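Local structure of RNA-dependent RNA Polymerase (Bombyx mori cytoplasmic polyhedrosis virus, 6TZ0) at residues A[247-259]-A[297-309]. The protein catalyses RNA-templated RNA synthesis, transcribing the double-stranded viral genome into plus strands and, after core assembly, making the complementary minus strands. Sequence-based numbering, arbitrary orientation.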
ATOM      1  N   LEU A 247     -10.578   7.406 -21.006  1.00 41.55           N
ATOM      2  CA  LEU A 247      -9.269   6.797 -20.819  1.00 41.55           C
ATOM      3  C   LEU A 247      -8.522   6.591 -22.127  1.00 41.55           C
ATOM      4  O   LEU A 247      -7.292   6.487 -22.107  1.00 41.55           O
ATOM      5  CB  LEU A 247      -9.407   5.456 -20.104  1.00 41.55           C
ATOM      6  CG  LEU A 247      -9.837   5.494 -18.644  1.00 41.55           C
ATOM      7  CD1 LEU A 247     -10.070   4.087 -18.139  1.00 41.55           C
ATOM      8  CD2 LEU A 247      -8.786   6.195 -17.819  1.00 41.55           C
ATOM      9  N   LYS A 248      -9.218   6.525 -23.262  1.00 43.23           N
ATOM     10  CA  LYS A 248      -8.504   6.238 -24.498  1.00 43.23           C
ATOM     11  C   LYS A 248      -7.817   7.476 -25.079  1.00 43.23           C
ATOM     12  O   LYS A 248      -6.777   7.345 -25.733  1.00 43.23           O
ATOM     13  CB  LYS A 248      -9.455   5.612 -25.519  1.00 43.23           C
ATOM     14  CG  LYS A 248      -8.752   4.959 -26.691  1.00 43.23           C
ATOM     15  CD  LYS A 248      -9.711   4.213 -27.585  1.00 43.23           C
ATOM     16  CE  LYS A 248     -10.173   5.078 -28.736  1.00 43.23           C
ATOM     17  NZ  LYS A 248     -11.295   5.983 -28.380  1.00 43.23           N
ATOM     18  N   ILE A 249      -8.346   8.676 -24.844  1.00 42.45           N
ATOM     19  CA  ILE A 249      -7.745   9.878 -25.421  1.00 42.45           C
ATOM     20  C   ILE A 249      -7.240  10.810 -24.328  1.00 42.45           C
ATOM     21  O   ILE A 249      -7.125  12.022 -24.531  1.00 42.45           O
ATOM     22  CB  ILE A 249      -8.730  10.590 -26.374  1.00 42.45           C
ATOM     23  CG1 ILE A 249     -10.107  10.824 -25.743  1.00 42.45           C
ATOM     24  CG2 ILE A 249      -8.903   9.786 -27.638  1.00 42.45           C
ATOM     25  CD1 ILE A 249     -10.348  12.150 -25.063  1.00 42.45           C
ATOM     26  N   LYS A 250      -6.894  10.236 -23.177  1.00 43.32           N
ATOM     27  CA  LYS A 250      -6.501  11.018 -22.009  1.00 43.32           C
ATOM     28  C   LYS A 250      -5.149  11.701 -22.203  1.00 43.32           C
ATOM     29  O   LYS A 250      -4.925  12.787 -21.656  1.00 43.32           O
ATOM     30  CB  LYS A 250      -6.514  10.089 -20.787  1.00 43.32           C
ATOM     31  CG  LYS A 250      -6.214  10.687 -19.423  1.00 43.32           C
ATOM     32  CD  LYS A 250      -4.769  10.493 -18.991  1.00 43.32           C
ATOM     33  CE  LYS A 250      -4.435   9.014 -18.902  1.00 43.32           C
ATOM     34  NZ  LYS A 250      -5.261   8.319 -17.880  1.00 43.32           N
ATOM     35  N   GLY A 251      -4.250  11.106 -22.980  1.00 41.93           N
ATOM     36  CA  GLY A 251      -2.931  11.681 -23.157  1.00 41.93           C
ATOM     37  C   GLY A 251      -2.766  12.507 -24.413  1.00 41.93           C
ATOM     38  O   GLY A 251      -1.918  13.400 -24.461  1.00 41.93           O
ATOM     39  N   ILE A 252      -3.563  12.204 -25.441  1.00 41.66           N
ATOM     40  CA  ILE A 252      -3.502  12.944 -26.698  1.00 41.66           C
ATOM     41  C   ILE A 252      -3.988  14.373 -26.504  1.00 41.66           C
ATOM     42  O   ILE A 252      -3.386  15.324 -27.015  1.00 41.66           O
ATOM     43  CB  ILE A 252      -4.319  12.205 -27.775  1.00 41.66           C
ATOM     44  CG1 ILE A 252      -3.692  10.858 -28.093  1.00 41.66           C
ATOM     45  CG2 ILE A 252      -4.434  13.012 -29.044  1.00 41.66           C
ATOM     46  CD1 ILE A 252      -4.591   9.999 -28.941  1.00 41.66           C
ATOM     47  N   GLY A 253      -5.050  14.553 -25.733  1.00 40.63           N
ATOM     48  CA  GLY A 253      -5.587  15.868 -25.460  1.00 40.63           C
ATOM     49  C   GLY A 253      -4.778  16.737 -24.529  1.00 40.63           C
ATOM     50  O   GLY A 253      -5.167  17.877 -24.269  1.00 40.63           O
ATOM     51  N   ARG A 254      -3.657  16.235 -24.017  1.00 39.56           N
ATOM     52  CA  ARG A 254      -2.783  16.982 -23.125  1.00 39.56           C
ATOM     53  C   ARG A 254      -1.403  17.247 -23.699  1.00 39.56           C
ATOM     54  O   ARG A 254      -0.849  18.317 -23.455  1.00 39.56           O
ATOM     55  CB  ARG A 254      -2.623  16.228 -21.801  1.00 39.56           C
ATOM     56  CG  ARG A 254      -3.819  16.269 -20.869  1.00 39.56           C
ATOM     57  CD  ARG A 254      -3.605  15.273 -19.741  1.00 39.56           C
ATOM     58  NE  ARG A 254      -4.577  15.387 -18.661  1.00 39.56           N
ATOM     59  CZ  ARG A 254      -5.757  14.789 -18.638  1.00 39.56           C
ATOM     60  NH1 ARG A 254      -6.139  14.034 -19.653  1.00 39.56           N
ATOM     61  NH2 ARG A 254      -6.561  14.962 -17.604  1.00 39.56           N
ATOM     62  N   SER A 255      -0.848  16.315 -24.471  1.00 37.50           N
ATOM     63  CA  SER A 255       0.565  16.307 -24.837  1.00 37.50           C
ATOM     64  C   SER A 255       0.926  17.288 -25.955  1.00 37.50           C
ATOM     65  O   SER A 255       2.071  17.279 -26.415  1.00 37.50           O
ATOM     66  CB  SER A 255       0.979  14.892 -25.238  1.00 37.50           C
ATOM     67  OG  SER A 255       0.305  14.476 -26.408  1.00 37.50           O
ATOM     68  N   TRP A 256      -0.006  18.130 -26.394  1.00 36.06           N
ATOM     69  CA  TRP A 256       0.246  19.133 -27.421  1.00 36.06           C
ATOM     70  C   TRP A 256       1.049  20.324 -26.914  1.00 36.06           C
ATOM     71  O   TRP A 256       1.527  21.121 -27.737  1.00 36.06           O
ATOM     72  CB  TRP A 256      -1.092  19.624 -27.985  1.00 36.06           C
ATOM     73  CG  TRP A 256      -1.985  20.160 -26.909  1.00 36.06           C
ATOM     74  CD1 TRP A 256      -2.889  19.458 -26.182  1.00 36.06           C
ATOM     75  CD2 TRP A 256      -2.028  21.502 -26.413  1.00 36.06           C
ATOM     76  NE1 TRP A 256      -3.498  20.272 -25.269  1.00 36.06           N
ATOM     77  CE2 TRP A 256      -2.982  21.535 -25.388  1.00 36.06           C
ATOM     78  CE3 TRP A 256      -1.349  22.680 -26.737  1.00 36.06           C
ATOM     79  CZ2 TRP A 256      -3.279  22.693 -24.688  1.00 36.06           C
ATOM     80  CZ3 TRP A 256      -1.642  23.823 -26.039  1.00 36.06           C
ATOM     81  CH2 TRP A 256      -2.599  23.823 -25.028  1.00 36.06           C
ATOM     82  N   TYR A 257       1.181  20.486 -25.591  1.00 34.12           N
ATOM     83  CA  TYR A 257       1.706  21.732 -25.040  1.00 34.12           C
ATOM     84  C   TYR A 257       3.185  21.895 -25.322  1.00 34.12           C
ATOM     85  O   TYR A 257       3.673  23.025 -25.376  1.00 34.12           O
ATOM     86  CB  TYR A 257       1.450  21.812 -23.532  1.00 34.12           C
ATOM     87  CG  TYR A 257       2.333  20.940 -22.671  1.00 34.12           C
ATOM     88  CD1 TYR A 257       2.044  19.598 -22.486  1.00 34.12           C
ATOM     89  CD2 TYR A 257       3.421  21.476 -21.987  1.00 34.12           C
ATOM     90  CE1 TYR A 257       2.834  18.807 -21.688  1.00 34.12           C
ATOM     91  CE2 TYR A 257       4.216  20.689 -21.188  1.00 34.12           C
ATOM     92  CZ  TYR A 257       3.917  19.355 -21.043  1.00 34.12           C
ATOM     93  OH  TYR A 257       4.704  18.564 -20.241  1.00 34.12           O
ATOM     94  N   GLN A 258       3.891  20.790 -25.537  1.00 35.21           N
ATOM     95  CA  GLN A 258       5.298  20.855 -25.890  1.00 35.21           C
ATOM     96  C   GLN A 258       5.482  21.436 -27.287  1.00 35.21           C
ATOM     97  O   GLN A 258       6.366  22.271 -27.506  1.00 35.21           O
ATOM     98  CB  GLN A 258       5.897  19.458 -25.775  1.00 35.21           C
ATOM     99  CG  GLN A 258       7.387  19.381 -25.843  1.00 35.21           C
ATOM    100  CD  GLN A 258       7.869  17.987 -25.561  1.00 35.21           C
ATOM    101  OE1 GLN A 258       7.072  17.067 -25.420  1.00 35.21           O
ATOM    102  NE2 GLN A 258       9.168  17.825 -25.439  1.00 35.21           N
ATOM    103  N   GLU A 259       4.616  21.054 -28.228  1.00 37.54           N
ATOM    104  CA  GLU A 259       4.645  21.653 -29.558  1.00 37.54           C
ATOM    105  C   GLU A 259       4.206  23.110 -29.535  1.00 37.54           C
ATOM    106  O   GLU A 259       4.763  23.937 -30.270  1.00 37.54           O
ATOM    107  CB  GLU A 259       3.760  20.853 -30.506  1.00 37.54           C
ATOM    108  CG  GLU A 259       3.789  21.330 -31.935  1.00 37.54           C
ATOM    109  CD  GLU A 259       2.906  20.503 -32.829  1.00 37.54           C
ATOM    110  OE1 GLU A 259       2.293  19.541 -32.326  1.00 37.54           O
ATOM    111  OE2 GLU A 259       2.814  20.818 -34.032  1.00 37.54           O
ATOM    112  N   ILE A 297       4.901  14.740 -35.514  1.00 40.79           N
ATOM    113  CA  ILE A 297       4.169  14.224 -36.670  1.00 40.79           C
ATOM    114  C   ILE A 297       3.186  13.138 -36.249  1.00 40.79           C
ATOM    115  O   ILE A 297       2.003  13.158 -36.628  1.00 40.79           O
ATOM    116  CB  ILE A 297       5.161  13.708 -37.727  1.00 40.79           C
ATOM    117  CG1 ILE A 297       5.957  14.872 -38.313  1.00 40.79           C
ATOM    118  CG2 ILE A 297       4.454  12.929 -38.814  1.00 40.79           C
ATOM    119  CD1 ILE A 297       7.112  14.445 -39.164  1.00 40.79           C
ATOM    120  N   SER A 298       3.660  12.187 -35.444  1.00 40.86           N
ATOM    121  CA  SER A 298       2.805  11.119 -34.948  1.00 40.86           C
ATOM    122  C   SER A 298       1.724  11.660 -34.026  1.00 40.86           C
ATOM    123  O   SER A 298       0.575  11.204 -34.083  1.00 40.86           O
ATOM    124  CB  SER A 298       3.653  10.073 -34.230  1.00 40.86           C
ATOM    125  OG  SER A 298       2.843   9.044 -33.700  1.00 40.86           O
ATOM    126  N   LEU A 299       2.055  12.666 -33.209  1.00 39.94           N
ATOM    127  CA  LEU A 299       1.040  13.252 -32.334  1.00 39.94           C
ATOM    128  C   LEU A 299      -0.023  14.025 -33.118  1.00 39.94           C
ATOM    129  O   LEU A 299      -1.207  13.951 -32.780  1.00 39.94           O
ATOM    130  CB  LEU A 299       1.697  14.136 -31.277  1.00 39.94           C
ATOM    131  CG  LEU A 299       2.028  13.486 -29.926  1.00 39.94           C
ATOM    132  CD1 LEU A 299       3.081  12.407 -30.010  1.00 39.94           C
ATOM    133  CD2 LEU A 299       2.481  14.556 -28.962  1.00 39.94           C
ATOM    134  N   ARG A 300       0.367  14.729 -34.186  1.00 40.57           N
ATOM    135  CA  ARG A 300      -0.602  15.435 -35.026  1.00 40.57           C
ATOM    136  C   ARG A 300      -1.536  14.467 -35.738  1.00 40.57           C
ATOM    137  O   ARG A 300      -2.754  14.684 -35.774  1.00 40.57           O
ATOM    138  CB  ARG A 300       0.118  16.298 -36.061  1.00 40.57           C
ATOM    139  CG  ARG A 300       0.760  17.561 -35.558  1.00 40.57           C
ATOM    140  CD  ARG A 300       1.693  18.067 -36.635  1.00 40.57           C
ATOM    141  NE  ARG A 300       2.537  19.170 -36.194  1.00 40.57           N
ATOM    142  CZ  ARG A 300       3.556  19.641 -36.899  1.00 40.57           C
ATOM    143  NH1 ARG A 300       3.857  19.096 -38.068  1.00 40.57           N
ATOM    144  NH2 ARG A 300       4.280  20.647 -36.434  1.00 40.57           N
ATOM    145  N   ALA A 301      -0.979  13.394 -36.315  1.00 41.93           N
ATOM    146  CA  ALA A 301      -1.803  12.431 -37.043  1.00 41.93           C
ATOM    147  C   ALA A 301      -2.749  11.686 -36.110  1.00 41.93           C
ATOM    148  O   ALA A 301      -3.940  11.530 -36.416  1.00 41.93           O
ATOM    149  CB  ALA A 301      -0.913  11.446 -37.794  1.00 41.93           C
ATOM    150  N   LYS A 302      -2.248  11.261 -34.949  1.00 42.40           N
ATOM    151  CA  LYS A 302      -3.080  10.564 -33.980  1.00 42.40           C
ATOM    152  C   LYS A 302      -4.129  11.489 -33.382  1.00 42.40           C
ATOM    153  O   LYS A 302      -5.248  11.052 -33.086  1.00 42.40           O
ATOM    154  CB  LYS A 302      -2.183   9.985 -32.895  1.00 42.40           C
ATOM    155  CG  LYS A 302      -2.815   8.961 -32.005  1.00 42.40           C
ATOM    156  CD  LYS A 302      -1.814   8.489 -30.963  1.00 42.40           C
ATOM    157  CE  LYS A 302      -1.082   7.235 -31.404  1.00 42.40           C
ATOM    158  NZ  LYS A 302       0.020   7.516 -32.367  1.00 42.40           N
ATOM    159  N   ARG A 303      -3.800  12.773 -33.240  1.00 41.00           N
ATOM    160  CA  ARG A 303      -4.742  13.751 -32.724  1.00 41.00           C
ATOM    161  C   ARG A 303      -5.853  14.020 -33.722  1.00 41.00           C
ATOM    162  O   ARG A 303      -7.017  14.180 -33.337  1.00 41.00           O
ATOM    163  CB  ARG A 303      -3.990  15.037 -32.401  1.00 41.00           C
ATOM    164  CG  ARG A 303      -4.797  16.079 -31.693  1.00 41.00           C
ATOM    165  CD  ARG A 303      -4.002  17.348 -31.449  1.00 41.00           C
ATOM    166  NE  ARG A 303      -2.820  17.112 -30.632  1.00 41.00           N
ATOM    167  CZ  ARG A 303      -1.579  17.310 -31.058  1.00 41.00           C
ATOM    168  NH1 ARG A 303      -1.370  17.762 -32.282  1.00 41.00           N
ATOM    169  NH2 ARG A 303      -0.551  17.067 -30.262  1.00 41.00           N
ATOM    170  N   ALA A 304      -5.512  14.073 -35.009  1.00 43.06           N
ATOM    171  CA  ALA A 304      -6.528  14.311 -36.025  1.00 43.06           C
ATOM    172  C   ALA A 304      -7.435  13.105 -36.208  1.00 43.06           C
ATOM    173  O   ALA A 304      -8.627  13.272 -36.483  1.00 43.06           O
ATOM    174  CB  ALA A 304      -5.876  14.686 -37.351  1.00 43.06           C
ATOM    175  N   GLU A 305      -6.909  11.887 -36.059  1.00 46.32           N
ATOM    176  CA  GLU A 305      -7.771  10.728 -36.259  1.00 46.32           C
ATOM    177  C   GLU A 305      -8.519  10.288 -35.005  1.00 46.32           C
ATOM    178  O   GLU A 305      -9.530   9.590 -35.124  1.00 46.32           O
ATOM    179  CB  GLU A 305      -6.971   9.545 -36.813  1.00 46.32           C
ATOM    180  CG  GLU A 305      -5.921   9.004 -35.879  1.00 46.32           C
ATOM    181  CD  GLU A 305      -5.115   7.874 -36.487  1.00 46.32           C
ATOM    182  OE1 GLU A 305      -5.405   7.488 -37.639  1.00 46.32           O
ATOM    183  OE2 GLU A 305      -4.178   7.385 -35.818  1.00 46.32           O
ATOM    184  N   LEU A 306      -8.078  10.684 -33.813  1.00 43.13           N
ATOM    185  CA  LEU A 306      -8.719  10.225 -32.585  1.00 43.13           C
ATOM    186  C   LEU A 306      -9.701  11.216 -31.975  1.00 43.13           C
ATOM    187  O   LEU A 306     -10.735  10.797 -31.453  1.00 43.13           O
ATOM    188  CB  LEU A 306      -7.666   9.866 -31.531  1.00 43.13           C
ATOM    189  CG  LEU A 306      -7.288   8.400 -31.324  1.00 43.13           C
ATOM    190  CD1 LEU A 306      -8.467   7.682 -30.735  1.00 43.13           C
ATOM    191  CD2 LEU A 306      -6.876   7.713 -32.597  1.00 43.13           C
ATOM    192  N   LEU A 307      -9.414  12.508 -31.992  1.00 41.43           N
ATOM    193  CA  LEU A 307     -10.185  13.406 -31.147  1.00 41.43           C
ATOM    194  C   LEU A 307     -11.449  13.916 -31.827  1.00 41.43           C
ATOM    195  O   LEU A 307     -11.587  13.906 -33.052  1.00 41.43           O
ATOM    196  CB  LEU A 307      -9.344  14.594 -30.687  1.00 41.43           C
ATOM    197  CG  LEU A 307      -8.268  14.284 -29.654  1.00 41.43           C
ATOM    198  CD1 LEU A 307      -7.527  15.538 -29.337  1.00 41.43           C
ATOM    199  CD2 LEU A 307      -8.891  13.734 -28.404  1.00 41.43           C
ATOM    200  N   TYR A 308     -12.382  14.347 -30.989  1.00 40.95           N
ATOM    201  CA  TYR A 308     -13.570  15.053 -31.434  1.00 40.95           C
ATOM    202  C   TYR A 308     -13.167  16.385 -32.058  1.00 40.95           C
ATOM    203  O   TYR A 308     -12.420  17.149 -31.436  1.00 40.95           O
ATOM    204  CB  TYR A 308     -14.484  15.247 -30.227  1.00 40.95           C
ATOM    205  CG  TYR A 308     -15.771  15.992 -30.442  1.00 40.95           C
ATOM    206  CD1 TYR A 308     -16.765  15.486 -31.267  1.00 40.95           C
ATOM    207  CD2 TYR A 308     -16.036  17.153 -29.735  1.00 40.95           C
ATOM    208  CE1 TYR A 308     -17.956  16.156 -31.437  1.00 40.95           C
ATOM    209  CE2 TYR A 308     -17.226  17.824 -29.886  1.00 40.95           C
ATOM    210  CZ  TYR A 308     -18.180  17.326 -30.739  1.00 40.95           C
ATOM    211  OH  TYR A 308     -19.365  18.009 -30.889  1.00 40.95           O
ATOM    212  N   PRO A 309     -13.626  16.694 -33.279  1.00 42.13           N
ATOM    213  CA  PRO A 309     -13.018  17.798 -34.042  1.00 42.13           C
ATOM    214  C   PRO A 309     -13.278  19.190 -33.493  1.00 42.13           C
ATOM    215  O   PRO A 309     -12.548  20.112 -33.864  1.00 42.13           O
ATOM    216  CB  PRO A 309     -13.623  17.629 -35.441  1.00 42.13           C
ATOM    217  CG  PRO A 309     -14.865  16.874 -35.227  1.00 42.13           C
ATOM    218  CD  PRO A 309     -14.601  15.949 -34.089  1.00 42.13           C
TER
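I252 lies against helix 295-306 where that helix ends, with CG2 4.0 Å from L307 CD1 and also close to the backbone at R303. Its other branch, CG1, is anti to the carbonyl carbon (chi1 -65°), which carries CD1 out over the aliphatic part of K302, I252 CD1 lying 3.7 Å from K302 CG. I249 completes the close-packed end, its CB 3.7 Å from L307 CD2, and H233 of helix 224-237 touches I249 as well. What packs here, within the polymerase's N-terminal region, is the linker between helices 242-248 and 257-264, including a type I turn from R254 to Y257, laid along one side of helix 295-306. The R303 guanidinium tucks under that turn: W256 CB sits over one face, 3.5 Å from NH2, and L299 O lies over the opposite face, above its centre. E259 then reaches across from the next helix, and R300 takes it side-on in a salt bridge: R300 NE (2.7 Å) and NH2 (2.8 Å) both donate to E259 OE2, with the carboxylate and guanidinium planes 40° apart. R300 itself is on the exposed side, as are K302 and K248; K248 brushes L306 CD1 with CE, while its NZ pairs with E245.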